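Local coordinates for putative fusidic acid resistance protein (Staphylococcus aureus, PDB 2YB5) that confers resistance to fusidic acid, probably by binding elongation factor G and helping to clear it from drug-stalled ribosomes, at residues F12-Q17 with N200-N205; K116-L121 with D193-N198; K16-Q21 with N43-I48. All blocks are in the same frame, centred on the assembly; numbering follows the deposited sequence.

Interaction 1. Residues F12-Q17 with N200-N205; sequences FVKVKQ and NLDDIN
Gln17 swings CG to the side opposite its carbonyl carbon (chi1 -73°) and then runs out extended, while Asp202 places CG between its own backbone N and carbonyl carbon (chi1 62°). The two side chains meet at about a right angle, amide against carboxylate. Gln17 NE2 donates to Asp202 OD2 at 2.6 Å, fairly straight at 158°. The acceptor lies close to the plane of the amide and uses the lone pair of OD2 that faces away from the other carboxylate oxygen. Lys14 runs beside this pair on the same helix, its NZ 4.5 Å from Asp202 OD2, too far for a salt bridge but near enough that its charge probably helps to stabilise the carboxylate. Nearer the backbone of the turn, Val13 packs against Leu201 O, with CB 3.6 Å away, and its CG1 lies 4.1 Å from Asp202 CB. Next along the turn, Asp203 N-caps the following helix, OD1 accepting from Asn205 N at 3.0 Å. The contact thus fastens helix 9-27, in the elongation factor G-binding N-terminal region, to the turn joining helices 194-200 and 204-214 of the zinc-finger part. Gln17 and Asn200 both touch Gln163, and Asn200 also touches Cys161, a zinc ligand, whereas on the same helix as Gln17 Val15 packs against Leu77 of helix 70-80 and against helix 35-50.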
ATOM      1  N   PHE A  12      -2.243  -0.023   7.788  1.00 42.34           N
ATOM      2  CA  PHE A  12      -2.015  -1.385   8.241  1.00 43.39           C
ATOM      3  C   PHE A  12      -0.633  -1.894   7.821  1.00 43.22           C
ATOM      4  O   PHE A  12       0.014  -2.630   8.561  1.00 43.85           O
ATOM      5  CB  PHE A  12      -3.108  -2.335   7.737  1.00 44.35           C
ATOM      6  CG  PHE A  12      -2.894  -3.764   8.162  1.00 47.26           C
ATOM      7  CD1 PHE A  12      -3.359  -4.210   9.387  1.00 49.99           C
ATOM      8  CD2 PHE A  12      -2.201  -4.653   7.347  1.00 49.15           C
ATOM      9  CE1 PHE A  12      -3.161  -5.530   9.791  1.00 52.96           C
ATOM     10  CE2 PHE A  12      -1.983  -5.968   7.753  1.00 52.59           C
ATOM     11  CZ  PHE A  12      -2.468  -6.407   8.974  1.00 53.32           C
ATOM     12  N   VAL A  13      -0.189  -1.498   6.636  1.00 43.26           N
ATOM     13  CA  VAL A  13       1.132  -1.876   6.160  1.00 43.87           C
ATOM     14  C   VAL A  13       2.185  -1.251   7.061  1.00 44.31           C
ATOM     15  O   VAL A  13       3.155  -1.918   7.445  1.00 45.15           O
ATOM     16  CB  VAL A  13       1.340  -1.481   4.690  1.00 44.06           C
ATOM     17  CG1 VAL A  13       2.765  -1.777   4.245  1.00 44.40           C
ATOM     18  CG2 VAL A  13       0.341  -2.236   3.815  1.00 43.72           C
ATOM     19  N   LYS A  14       1.959   0.004   7.449  1.00 44.08           N
ATOM     20  CA  LYS A  14       2.862   0.685   8.387  1.00 44.29           C
ATOM     21  C   LYS A  14       2.865  -0.021   9.758  1.00 44.30           C
ATOM     22  O   LYS A  14       3.938  -0.314  10.280  1.00 44.54           O
ATOM     23  CB  LYS A  14       2.497   2.168   8.523  1.00 44.19           C
ATOM     24  CG  LYS A  14       3.427   2.983   9.400  1.00 44.50           C
ATOM     25  CD  LYS A  14       4.766   3.221   8.743  1.00 46.95           C
ATOM     26  CE  LYS A  14       5.685   3.970   9.683  1.00 49.14           C
ATOM     27  NZ  LYS A  14       7.010   4.298   9.078  1.00 51.73           N
ATOM     28  N   VAL A  15       1.683  -0.301  10.323  1.00 44.56           N
ATOM     29  CA  VAL A  15       1.593  -1.027  11.602  1.00 45.72           C
ATOM     30  C   VAL A  15       2.439  -2.313  11.556  1.00 46.72           C
ATOM     31  O   VAL A  15       3.195  -2.606  12.483  1.00 47.89           O
ATOM     32  CB  VAL A  15       0.131  -1.382  12.011  1.00 46.82           C
ATOM     33  CG1 VAL A  15       0.120  -2.349  13.182  1.00 47.13           C
ATOM     34  CG2 VAL A  15      -0.677  -0.131  12.383  1.00 47.36           C
ATOM     35  N   LYS A  16       2.311  -3.049  10.459  1.00 47.15           N
ATOM     36  CA  LYS A  16       3.034  -4.299  10.248  1.00 48.71           C
ATOM     37  C   LYS A  16       4.540  -4.060  10.188  1.00 48.65           C
ATOM     38  O   LYS A  16       5.310  -4.745  10.868  1.00 50.23           O
ATOM     39  CB  LYS A  16       2.512  -4.941   8.960  1.00 49.61           C
ATOM     40  CG  LYS A  16       3.212  -6.203   8.484  1.00 52.82           C
ATOM     41  CD  LYS A  16       2.656  -6.642   7.128  1.00 53.31           C
ATOM     42  CE  LYS A  16       3.162  -5.736   5.986  1.00 53.56           C
ATOM     43  NZ  LYS A  16       2.479  -5.961   4.655  1.00 52.41           N
ATOM     44  N   GLN A  17       4.960  -3.071   9.403  1.00 47.43           N
ATOM     45  CA  GLN A  17       6.367  -2.667   9.359  1.00 48.07           C
ATOM     46  C   GLN A  17       6.912  -2.291  10.748  1.00 47.93           C
ATOM     47  O   GLN A  17       8.078  -2.561  11.053  1.00 48.91           O
ATOM     48  CB  GLN A  17       6.587  -1.514   8.370  1.00 47.69           C
ATOM     49  CG  GLN A  17       6.494  -1.935   6.894  1.00 49.54           C
ATOM     50  CD  GLN A  17       6.534  -0.766   5.916  1.00 51.33           C
ATOM     51  OE1 GLN A  17       6.318  -0.949   4.715  1.00 54.03           O
ATOM     52  NE2 GLN A  17       6.812   0.437   6.420  1.00 51.80           N
ATOM     53  N   ASN A 200       3.851  -3.329  -0.145  1.00 42.51           N
ATOM     54  CA  ASN A 200       4.953  -2.492   0.330  1.00 42.69           C
ATOM     55  C   ASN A 200       4.541  -1.058   0.672  1.00 41.15           C
ATOM     56  O   ASN A 200       5.259  -0.361   1.388  1.00 41.71           O
ATOM     57  CB  ASN A 200       6.052  -2.394  -0.744  1.00 42.46           C
ATOM     58  CG  ASN A 200       6.484  -3.755  -1.298  1.00 44.70           C
ATOM     59  OD1 ASN A 200       6.348  -4.795  -0.629  1.00 47.42           O
ATOM     60  ND2 ASN A 200       7.011  -3.746  -2.543  1.00 43.05           N
ATOM     61  N   LEU A 201       3.426  -0.595   0.120  1.00 38.73           N
ATOM     62  CA  LEU A 201       3.101   0.829   0.179  1.00 37.80           C
ATOM     63  C   LEU A 201       2.572   1.236   1.557  1.00 39.16           C
ATOM     64  O   LEU A 201       1.460   0.866   1.935  1.00 37.84           O
ATOM     65  CB  LEU A 201       2.079   1.192  -0.909  1.00 36.17           C
ATOM     66  CG  LEU A 201       1.590   2.642  -0.946  1.00 34.50           C
ATOM     67  CD1 LEU A 201       2.754   3.627  -1.120  1.00 33.01           C
ATOM     68  CD2 LEU A 201       0.541   2.827  -2.065  1.00 32.54           C
ATOM     69  N   ASP A 202       3.353   2.023   2.296  1.00 40.42           N
ATOM     70  CA  ASP A 202       2.933   2.410   3.655  1.00 42.63           C
ATOM     71  C   ASP A 202       2.418   3.846   3.785  1.00 42.74           C
ATOM     72  O   ASP A 202       2.047   4.254   4.881  1.00 44.22           O
ATOM     73  CB  ASP A 202       4.036   2.147   4.672  1.00 44.74           C
ATOM     74  CG  ASP A 202       5.291   2.946   4.402  1.00 45.70           C
ATOM     75  OD1 ASP A 202       5.258   3.898   3.593  1.00 47.68           O
ATOM     76  OD2 ASP A 202       6.319   2.604   4.999  1.00 49.29           O
ATOM     77  N   ASP A 203       2.356   4.590   2.677  1.00 41.43           N
ATOM     78  CA  ASP A 203       1.861   5.971   2.700  1.00 41.71           C
ATOM     79  C   ASP A 203       1.237   6.368   1.358  1.00 39.98           C
ATOM     80  O   ASP A 203       1.947   6.512   0.364  1.00 39.18           O
ATOM     81  CB  ASP A 203       3.009   6.919   3.066  1.00 43.14           C
ATOM     82  CG  ASP A 203       2.540   8.324   3.418  1.00 45.53           C
ATOM     83  OD1 ASP A 203       1.369   8.661   3.177  1.00 49.82           O
ATOM     84  OD2 ASP A 203       3.364   9.104   3.940  1.00 51.67           O
ATOM     85  N   ILE A 204      -0.087   6.546   1.335  1.00 40.00           N
ATOM     86  CA  ILE A 204      -0.807   6.941   0.094  1.00 38.85           C
ATOM     87  C   ILE A 204      -0.253   8.236  -0.496  1.00 38.72           C
ATOM     88  O   ILE A 204      -0.349   8.450  -1.705  1.00 37.40           O
ATOM     89  CB  ILE A 204      -2.341   7.071   0.300  1.00 39.18           C
ATOM     90  CG1 ILE A 204      -3.087   7.078  -1.043  1.00 38.87           C
ATOM     91  CG2 ILE A 204      -2.704   8.323   1.129  1.00 41.41           C
ATOM     92  CD1 ILE A 204      -3.085   5.736  -1.752  1.00 37.50           C
ATOM     93  N   ASN A 205       0.356   9.077   0.350  1.00 39.86           N
ATOM     94  CA  ASN A 205       1.043  10.277  -0.120  1.00 40.03           C
ATOM     95  C   ASN A 205       2.093   9.976  -1.180  1.00 38.35           C
ATOM     96  O   ASN A 205       2.280  10.782  -2.079  1.00 38.28           O
ATOM     97  CB  ASN A 205       1.706  11.049   1.031  1.00 41.95           C
ATOM     98  CG  ASN A 205       0.742  11.935   1.788  1.00 44.96           C
ATOM     99  OD1 ASN A 205      -0.385  12.164   1.363  1.00 46.88           O
ATOM    100  ND2 ASN A 205       1.200  12.459   2.932  1.00 51.28           N
TER

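Interaction 2. Residues K116-L121 with D193-N198; sequences KEISYL and DSFKCN. With ZN (zinc ion), chain C.
Asn198 reaches from helix 194-200 into the 116-121 loop and uses both ends of its amide there. OD1 accepts from two successive backbone N-H groups, Ser119 N at 2.7 Å and Tyr120 N at 2.9 Å, the latter nearly straight at 165°; both come from the same face of the carbonyl plane. ND2 gives its firmer bond to Ser194 O, 2.7 Å away at 152°, and a weak one to Tyr120 O. Ser194 O also takes the helical bond from Asn198 N, and the two donors arrive from opposite faces of its plane. The Tyr120 side chain, with CG between backbone N and carbonyl carbon (chi1 76°), brings its ring across the amide, where Asn198 ND2 sits 3.5 Å above the plane, over the ring centre. Waters satisfy further backbone carbonyls: one donates to both Glu117 O and Phe195 O, and another donates to Asn198 O while accepting from Ser119 OG. Ser194 OG is hydrogen-bonded to Lys131 NZ and also shares a water with Tyr120 OH. Ile118 CG2 adds apolar cover, 3.9 Å from Phe195 CD1. Cys197 SG binds zinc at 2.4 Å, together with Cys158, Cys161 and Cys191. Its sulfur lies near the plane of the Tyr120 ring, at the edge. A flipped amide would set its NH2 against the Ser119 and Tyr120 N-H groups, so these bonds probably fix its orientation, tying the loop to the helix that supplies the last zinc ligand of the treble-clef finger.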
ATOM      1  N   LYS A 116      -8.715  -5.706   1.205  1.00 44.69           N
ATOM      2  CA  LYS A 116      -8.003  -5.257   2.402  1.00 45.57           C
ATOM      3  C   LYS A 116      -6.478  -5.215   2.176  1.00 44.87           C
ATOM      4  O   LYS A 116      -5.718  -5.015   3.120  1.00 45.55           O
ATOM      5  CB  LYS A 116      -8.329  -6.170   3.590  1.00 48.16           C
ATOM      6  CG  LYS A 116      -9.808  -6.198   3.971  1.00 49.39           C
ATOM      7  CD  LYS A 116     -10.077  -7.236   5.048  1.00 54.04           C
ATOM      8  CE  LYS A 116     -11.542  -7.317   5.404  1.00 55.87           C
ATOM      9  NZ  LYS A 116     -12.029  -6.102   6.115  1.00 57.12           N
ATOM     10  N   GLU A 117      -6.047  -5.430   0.933  1.00 42.81           N
ATOM     11  CA  GLU A 117      -4.627  -5.486   0.599  1.00 42.35           C
ATOM     12  C   GLU A 117      -4.191  -4.456  -0.420  1.00 39.41           C
ATOM     13  O   GLU A 117      -3.013  -4.438  -0.814  1.00 39.25           O
ATOM     14  CB  GLU A 117      -4.264  -6.867   0.059  1.00 43.55           C
ATOM     15  CG  GLU A 117      -4.565  -8.010   0.996  1.00 46.03           C
ATOM     16  CD  GLU A 117      -3.917  -9.288   0.518  1.00 48.74           C
ATOM     17  OE1 GLU A 117      -4.067  -9.605  -0.684  1.00 49.50           O
ATOM     18  OE2 GLU A 117      -3.248  -9.961   1.332  1.00 50.69           O
ATOM     19  N   ILE A 118      -5.098  -3.583  -0.839  1.00 37.10           N
ATOM     20  CA  ILE A 118      -4.729  -2.550  -1.800  1.00 35.14           C
ATOM     21  C   ILE A 118      -5.142  -1.156  -1.358  1.00 34.53           C
ATOM     22  O   ILE A 118      -6.248  -0.942  -0.855  1.00 34.69           O
ATOM     23  CB  ILE A 118      -5.255  -2.843  -3.224  1.00 34.52           C
ATOM     24  CG1 ILE A 118      -6.732  -3.202  -3.228  1.00 33.42           C
ATOM     25  CG2 ILE A 118      -4.439  -3.952  -3.893  1.00 34.22           C
ATOM     26  CD1 ILE A 118      -7.324  -3.150  -4.641  1.00 33.18           C
ATOM     27  N   SER A 119      -4.204  -0.229  -1.517  1.00 33.84           N
ATOM     28  CA  SER A 119      -4.447   1.189  -1.362  1.00 33.62           C
ATOM     29  C   SER A 119      -4.768   1.783  -2.725  1.00 32.52           C
ATOM     30  O   SER A 119      -5.423   2.813  -2.827  1.00 32.36           O
ATOM     31  CB  SER A 119      -3.217   1.872  -0.784  1.00 34.12           C
ATOM     32  OG  SER A 119      -2.997   1.435   0.546  1.00 35.72           O
ATOM     33  N   TYR A 120      -4.269   1.151  -3.775  1.00 31.48           N
ATOM     34  CA  TYR A 120      -4.657   1.532  -5.121  1.00 30.58           C
ATOM     35  C   TYR A 120      -4.806   0.306  -6.015  1.00 29.80           C
ATOM     36  O   TYR A 120      -4.145  -0.711  -5.807  1.00 30.65           O
ATOM     37  CB  TYR A 120      -3.643   2.517  -5.708  1.00 29.96           C
ATOM     38  CG  TYR A 120      -2.335   1.938  -6.160  1.00 28.44           C
ATOM     39  CD1 TYR A 120      -2.185   1.421  -7.438  1.00 27.56           C
ATOM     40  CD2 TYR A 120      -1.213   1.961  -5.318  1.00 28.02           C
ATOM     41  CE1 TYR A 120      -0.958   0.902  -7.861  1.00 27.59           C
ATOM     42  CE2 TYR A 120      -0.012   1.449  -5.723  1.00 27.30           C
ATOM     43  CZ  TYR A 120       0.122   0.935  -7.002  1.00 28.35           C
ATOM     44  OH  TYR A 120       1.338   0.439  -7.408  1.00 27.63           O
ATOM     45  N   LEU A 121      -5.657   0.423  -7.017  1.00 28.87           N
ATOM     46  CA  LEU A 121      -5.915  -0.684  -7.932  1.00 28.79           C
ATOM     47  C   LEU A 121      -5.115  -0.510  -9.214  1.00 29.09           C
ATOM     48  O   LEU A 121      -5.408   0.388 -10.026  1.00 28.39           O
ATOM     49  CB  LEU A 121      -7.408  -0.767  -8.252  1.00 28.81           C
ATOM     50  CG  LEU A 121      -7.813  -1.946  -9.135  1.00 29.48           C
ATOM     51  CD1 LEU A 121      -7.276  -3.264  -8.558  1.00 30.08           C
ATOM     52  CD2 LEU A 121      -9.326  -1.962  -9.271  1.00 29.98           C
ATOM     53  N   ASP A 193       4.155  -5.392 -10.951  1.00 37.04           N
ATOM     54  CA  ASP A 193       3.014  -5.991 -10.277  1.00 37.13           C
ATOM     55  C   ASP A 193       2.536  -5.063  -9.149  1.00 35.56           C
ATOM     56  O   ASP A 193       3.155  -4.987  -8.093  1.00 35.34           O
ATOM     57  CB  ASP A 193       3.433  -7.359  -9.720  1.00 38.88           C
ATOM     58  CG  ASP A 193       2.347  -8.030  -8.929  1.00 40.52           C
ATOM     59  OD1 ASP A 193       1.209  -7.527  -8.885  1.00 39.92           O
ATOM     60  OD2 ASP A 193       2.638  -9.080  -8.336  1.00 45.62           O
ATOM     61  N   SER A 194       1.435  -4.356  -9.395  1.00 34.62           N
ATOM     62  CA  SER A 194       0.899  -3.384  -8.452  1.00 34.10           C
ATOM     63  C   SER A 194       0.402  -4.032  -7.161  1.00 35.23           C
ATOM     64  O   SER A 194       0.337  -3.371  -6.124  1.00 35.07           O
ATOM     65  CB  SER A 194      -0.221  -2.580  -9.108  1.00 33.67           C
ATOM     66  OG  SER A 194       0.280  -1.878 -10.238  1.00 33.84           O
ATOM     67  N   PHE A 195       0.075  -5.322  -7.207  1.00 36.77           N
ATOM     68  CA  PHE A 195      -0.355  -6.027  -6.000  1.00 38.33           C
ATOM     69  C   PHE A 195       0.800  -6.236  -5.036  1.00 39.25           C
ATOM     70  O   PHE A 195       0.641  -6.056  -3.829  1.00 39.98           O
ATOM     71  CB  PHE A 195      -1.094  -7.315  -6.368  1.00 39.81           C
ATOM     72  CG  PHE A 195      -2.324  -7.041  -7.186  1.00 40.78           C
ATOM     73  CD1 PHE A 195      -3.513  -6.709  -6.564  1.00 41.25           C
ATOM     74  CD2 PHE A 195      -2.259  -7.004  -8.577  1.00 42.03           C
ATOM     75  CE1 PHE A 195      -4.647  -6.402  -7.311  1.00 41.04           C
ATOM     76  CE2 PHE A 195      -3.384  -6.690  -9.331  1.00 42.78           C
ATOM     77  CZ  PHE A 195      -4.581  -6.390  -8.694  1.00 42.02           C
ATOM     78  N   LYS A 196       1.977  -6.556  -5.565  1.00 39.54           N
ATOM     79  CA  LYS A 196       3.192  -6.594  -4.750  1.00 40.17           C
ATOM     80  C   LYS A 196       3.525  -5.204  -4.199  1.00 38.45           C
ATOM     81  O   LYS A 196       3.833  -5.062  -3.011  1.00 39.21           O
ATOM     82  CB  LYS A 196       4.365  -7.124  -5.559  1.00 41.37           C
ATOM     83  CG  LYS A 196       5.647  -7.326  -4.747  1.00 44.40           C
ATOM     84  CD  LYS A 196       6.888  -7.350  -5.633  1.00 46.31           C
ATOM     85  CE  LYS A 196       8.149  -7.568  -4.786  1.00 48.58           C
ATOM     86  NZ  LYS A 196       9.410  -7.417  -5.567  1.00 49.13           N
ATOM     87  N   CYS A 197       3.475  -4.194  -5.066  1.00 36.55           N
ATOM     88  CA  CYS A 197       3.610  -2.776  -4.667  1.00 35.36           C
ATOM     89  C   CYS A 197       2.723  -2.404  -3.467  1.00 35.50           C
ATOM     90  O   CYS A 197       3.187  -1.782  -2.508  1.00 35.10           O
ATOM     91  CB  CYS A 197       3.226  -1.856  -5.839  1.00 34.23           C
ATOM     92  SG  CYS A 197       3.664  -0.122  -5.611  1.00 31.19           S
ATOM     93  N   ASN A 198       1.455  -2.789  -3.545  1.00 35.16           N
ATOM     94  CA  ASN A 198       0.483  -2.477  -2.493  1.00 36.23           C
ATOM     95  C   ASN A 198       0.762  -3.160  -1.153  1.00 38.55           C
ATOM     96  O   ASN A 198       0.330  -2.667  -0.117  1.00 38.04           O
ATOM     97  CB  ASN A 198      -0.934  -2.785  -2.962  1.00 35.22           C
ATOM     98  CG  ASN A 198      -1.539  -1.641  -3.741  1.00 34.48           C
ATOM     99  OD1 ASN A 198      -2.054  -0.693  -3.149  1.00 32.31           O
ATOM    100  ND2 ASN A 198      -1.476  -1.716  -5.081  1.00 31.73           N
TER
HETATM  101 ZN    ZN C1213       6.071  -0.407  -5.762  1.00 30.93          ZN
HETATM  102  O   HOH W   1      -1.774  -6.295  -2.707  1.00 39.24           O
HETATM  103  O   HOH W   2      -0.781  -0.170   0.737  1.00 32.72           O
HETATM  104  O   HOH W   3       2.450  -0.461  -9.986  1.00 34.40           O

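Interaction 3. Residues K16-Q21 with N43-I48; sequences KQLVYQ and NEINDI
Leu18 and Ile45 meet with no ring between them: Tyr20, the one aromatic residue of the two segments, takes no part in the interface; its OH is hydrogen-bonded to Glu74, and Lys16 O of its own helix lies 3.6 Å above one face of the Tyr20 ring, offset toward the rim. The pairing is an antiparallel alpha-alpha hairpin of the N-terminal helical bundle, with the axes of segments 16-21 and 43-48 9.8 Å apart and inclined at 161°. Leu18 fills the middle. Its side chain slides past that of Ile45 in the opposite direction, CB lying 3.8 Å from Ile45 CG1. Its CD1 branch goes on to Glu44 CB at 3.7 Å and, one turn further along the second helix, to Ile48 CD1 at 4.1 Å. Glu44 joins in through its aliphatic root alone, since the bend at chi2 (-71°) leads its carboxylate away. The contacts across the buried seam are apolar, without hydrogen bonds between the two segments. Helix 59-63 also packs here: Phe59 touches both Val19 and Ile45, and Ala73 of helix 70-80 also meets Val19. Ile45 crosses Val19 at about a right angle, its CD1 coming 3.7 Å from Val19 CG2.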
ATOM      1  N   LYS A  16       2.311  -3.049  10.459  1.00 47.15           N
ATOM      2  CA  LYS A  16       3.034  -4.299  10.248  1.00 48.71           C
ATOM      3  C   LYS A  16       4.540  -4.060  10.188  1.00 48.65           C
ATOM      4  O   LYS A  16       5.310  -4.745  10.868  1.00 50.23           O
ATOM      5  CB  LYS A  16       2.512  -4.941   8.960  1.00 49.61           C
ATOM      6  CG  LYS A  16       3.212  -6.203   8.484  1.00 52.82           C
ATOM      7  CD  LYS A  16       2.656  -6.642   7.128  1.00 53.31           C
ATOM      8  CE  LYS A  16       3.162  -5.736   5.986  1.00 53.56           C
ATOM      9  NZ  LYS A  16       2.479  -5.961   4.655  1.00 52.41           N
ATOM     10  N   GLN A  17       4.960  -3.071   9.403  1.00 47.43           N
ATOM     11  CA  GLN A  17       6.367  -2.667   9.359  1.00 48.07           C
ATOM     12  C   GLN A  17       6.912  -2.291  10.748  1.00 47.93           C
ATOM     13  O   GLN A  17       8.078  -2.561  11.053  1.00 48.91           O
ATOM     14  CB  GLN A  17       6.587  -1.514   8.370  1.00 47.69           C
ATOM     15  CG  GLN A  17       6.494  -1.935   6.894  1.00 49.54           C
ATOM     16  CD  GLN A  17       6.534  -0.766   5.916  1.00 51.33           C
ATOM     17  OE1 GLN A  17       6.318  -0.949   4.715  1.00 54.03           O
ATOM     18  NE2 GLN A  17       6.812   0.437   6.420  1.00 51.80           N
ATOM     19  N   LEU A  18       6.080  -1.668  11.582  1.00 46.48           N
ATOM     20  CA  LEU A  18       6.512  -1.288  12.933  1.00 46.44           C
ATOM     21  C   LEU A  18       6.658  -2.513  13.840  1.00 48.52           C
ATOM     22  O   LEU A  18       7.601  -2.593  14.632  1.00 48.95           O
ATOM     23  CB  LEU A  18       5.560  -0.271  13.553  1.00 45.17           C
ATOM     24  CG  LEU A  18       5.522   1.106  12.878  1.00 43.68           C
ATOM     25  CD1 LEU A  18       4.227   1.824  13.228  1.00 44.23           C
ATOM     26  CD2 LEU A  18       6.732   1.950  13.248  1.00 40.78           C
ATOM     27  N   VAL A  19       5.742  -3.469  13.705  1.00 49.87           N
ATOM     28  CA  VAL A  19       5.803  -4.699  14.484  1.00 52.64           C
ATOM     29  C   VAL A  19       7.074  -5.501  14.170  1.00 55.13           C
ATOM     30  O   VAL A  19       7.729  -5.988  15.090  1.00 57.13           O
ATOM     31  CB  VAL A  19       4.539  -5.564  14.284  1.00 53.72           C
ATOM     32  CG1 VAL A  19       4.730  -6.950  14.866  1.00 56.58           C
ATOM     33  CG2 VAL A  19       3.333  -4.881  14.934  1.00 52.98           C
ATOM     34  N   TYR A  20       7.440  -5.614  12.894  1.00 55.71           N
ATOM     35  CA  TYR A  20       8.693  -6.285  12.521  1.00 58.78           C
ATOM     36  C   TYR A  20       9.910  -5.521  13.031  1.00 59.02           C
ATOM     37  O   TYR A  20      10.921  -6.131  13.352  1.00 61.46           O
ATOM     38  CB  TYR A  20       8.843  -6.466  11.004  1.00 59.19           C
ATOM     39  CG  TYR A  20       7.808  -7.338  10.306  1.00 61.60           C
ATOM     40  CD1 TYR A  20       7.163  -8.395  10.957  1.00 65.03           C
ATOM     41  CD2 TYR A  20       7.483  -7.102   8.971  1.00 63.27           C
ATOM     42  CE1 TYR A  20       6.219  -9.189  10.286  1.00 66.89           C
ATOM     43  CE2 TYR A  20       6.549  -7.884   8.298  1.00 64.77           C
ATOM     44  CZ  TYR A  20       5.920  -8.921   8.955  1.00 66.88           C
ATOM     45  OH  TYR A  20       4.989  -9.672   8.258  1.00 69.35           O
ATOM     46  N   GLN A  21       9.824  -4.193  13.085  1.00 57.17           N
ATOM     47  CA  GLN A  21      10.918  -3.401  13.627  1.00 57.87           C
ATOM     48  C   GLN A  21      11.108  -3.720  15.111  1.00 58.76           C
ATOM     49  O   GLN A  21      12.230  -3.817  15.569  1.00 59.90           O
ATOM     50  CB  GLN A  21      10.695  -1.900  13.411  1.00 56.11           C
ATOM     51  CG  GLN A  21      11.965  -1.035  13.632  1.00 58.33           C
ATOM     52  CD  GLN A  21      12.910  -0.991  12.423  1.00 61.24           C
ATOM     53  OE1 GLN A  21      12.750  -1.735  11.459  1.00 65.47           O
ATOM     54  NE2 GLN A  21      13.889  -0.101  12.474  1.00 63.00           N
ATOM     55  N   ASN A  43       4.242   3.330  20.638  1.00 48.73           N
ATOM     56  CA  ASN A  43       3.425   4.542  20.512  1.00 50.13           C
ATOM     57  C   ASN A  43       3.052   4.911  19.074  1.00 49.14           C
ATOM     58  O   ASN A  43       1.987   5.488  18.860  1.00 50.21           O
ATOM     59  CB  ASN A  43       4.069   5.739  21.219  1.00 51.21           C
ATOM     60  CG  ASN A  43       3.652   5.852  22.686  1.00 54.60           C
ATOM     61  OD1 ASN A  43       2.512   5.546  23.051  1.00 59.68           O
ATOM     62  ND2 ASN A  43       4.567   6.313  23.525  1.00 55.27           N
ATOM     63  N   GLU A  44       3.911   4.587  18.102  1.00 48.00           N
ATOM     64  CA  GLU A  44       3.573   4.780  16.680  1.00 47.37           C
ATOM     65  C   GLU A  44       2.404   3.901  16.268  1.00 47.03           C
ATOM     66  O   GLU A  44       1.500   4.351  15.561  1.00 47.67           O
ATOM     67  CB  GLU A  44       4.768   4.471  15.772  1.00 46.64           C
ATOM     68  CG  GLU A  44       5.925   5.458  15.897  1.00 48.33           C
ATOM     69  CD  GLU A  44       5.588   6.811  15.313  1.00 51.58           C
ATOM     70  OE1 GLU A  44       5.395   6.889  14.074  1.00 52.61           O
ATOM     71  OE2 GLU A  44       5.517   7.793  16.089  1.00 54.16           O
ATOM     72  N   ILE A  45       2.427   2.646  16.699  1.00 46.76           N
ATOM     73  CA  ILE A  45       1.343   1.716  16.393  1.00 47.28           C
ATOM     74  C   ILE A  45       0.027   2.205  16.986  1.00 49.21           C
ATOM     75  O   ILE A  45      -1.005   2.223  16.301  1.00 49.51           O
ATOM     76  CB  ILE A  45       1.647   0.300  16.917  1.00 48.15           C
ATOM     77  CG1 ILE A  45       2.841  -0.286  16.159  1.00 46.84           C
ATOM     78  CG2 ILE A  45       0.409  -0.613  16.789  1.00 49.01           C
ATOM     79  CD1 ILE A  45       3.361  -1.579  16.708  1.00 45.99           C
ATOM     80  N   ASN A  46       0.078   2.600  18.256  1.00 51.00           N
ATOM     81  CA  ASN A  46      -1.092   3.076  19.000  1.00 53.63           C
ATOM     82  C   ASN A  46      -1.703   4.331  18.402  1.00 54.40           C
ATOM     83  O   ASN A  46      -2.929   4.439  18.298  1.00 56.52           O
ATOM     84  CB  ASN A  46      -0.712   3.352  20.463  1.00 55.30           C
ATOM     85  CG  ASN A  46      -1.921   3.655  21.344  1.00 58.39           C
ATOM     86  OD1 ASN A  46      -2.882   2.890  21.389  1.00 57.59           O
ATOM     87  ND2 ASN A  46      -1.860   4.769  22.064  1.00 61.03           N
ATOM     88  N   ASP A  47      -0.855   5.279  18.018  1.00 54.07           N
ATOM     89  CA  ASP A  47      -1.328   6.525  17.421  1.00 55.63           C
ATOM     90  C   ASP A  47      -2.119   6.274  16.129  1.00 55.29           C
ATOM     91  O   ASP A  47      -3.131   6.931  15.890  1.00 57.19           O
ATOM     92  CB  ASP A  47      -0.158   7.498  17.188  1.00 55.18           C
ATOM     93  CG  ASP A  47       0.366   8.109  18.485  1.00 57.60           C
ATOM     94  OD1 ASP A  47      -0.345   8.059  19.519  1.00 60.32           O
ATOM     95  OD2 ASP A  47       1.499   8.639  18.477  1.00 59.07           O
ATOM     96  N   ILE A  48      -1.678   5.309  15.321  1.00 53.72           N
ATOM     97  CA  ILE A  48      -2.396   4.927  14.098  1.00 53.31           C
ATOM     98  C   ILE A  48      -3.856   4.556  14.405  1.00 55.83           C
ATOM     99  O   ILE A  48      -4.747   4.806  13.592  1.00 56.35           O
ATOM    100  CB  ILE A  48      -1.698   3.758  13.366  1.00 51.27           C
ATOM    101  CG1 ILE A  48      -0.401   4.242  12.704  1.00 49.42           C
ATOM    102  CG2 ILE A  48      -2.610   3.135  12.323  1.00 49.43           C
ATOM    103  CD1 ILE A  48       0.443   3.128  12.151  1.00 47.40           C
TER

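Helix 9-27 carries interactions 1 and 3, whose centres lie about 10 Å apart; it faces the zinc-finger part through Val13, Lys14 and Gln17, and helix 35-50 through Leu18. Val15 continues the seam of interaction 3 toward interaction 1, with its CG2 3.5 Å from Ile48 CD1. Interactions 1 and 2, about 11 Å apart between centres, touch directly: Leu201, which follows the helix bearing Cys197, packs its CD2 3.8 Å from Tyr120 CD2. Interactions 2 and 3 do not meet, their centres being about 20 Å apart. Interaction 1 is one link between the hairpin and the zinc-finger part, and its Asn200 side chain lies about 5 Å from the metal; Ser119 of interaction 2 also touches helix 9-27, at Val9 and Tyr10.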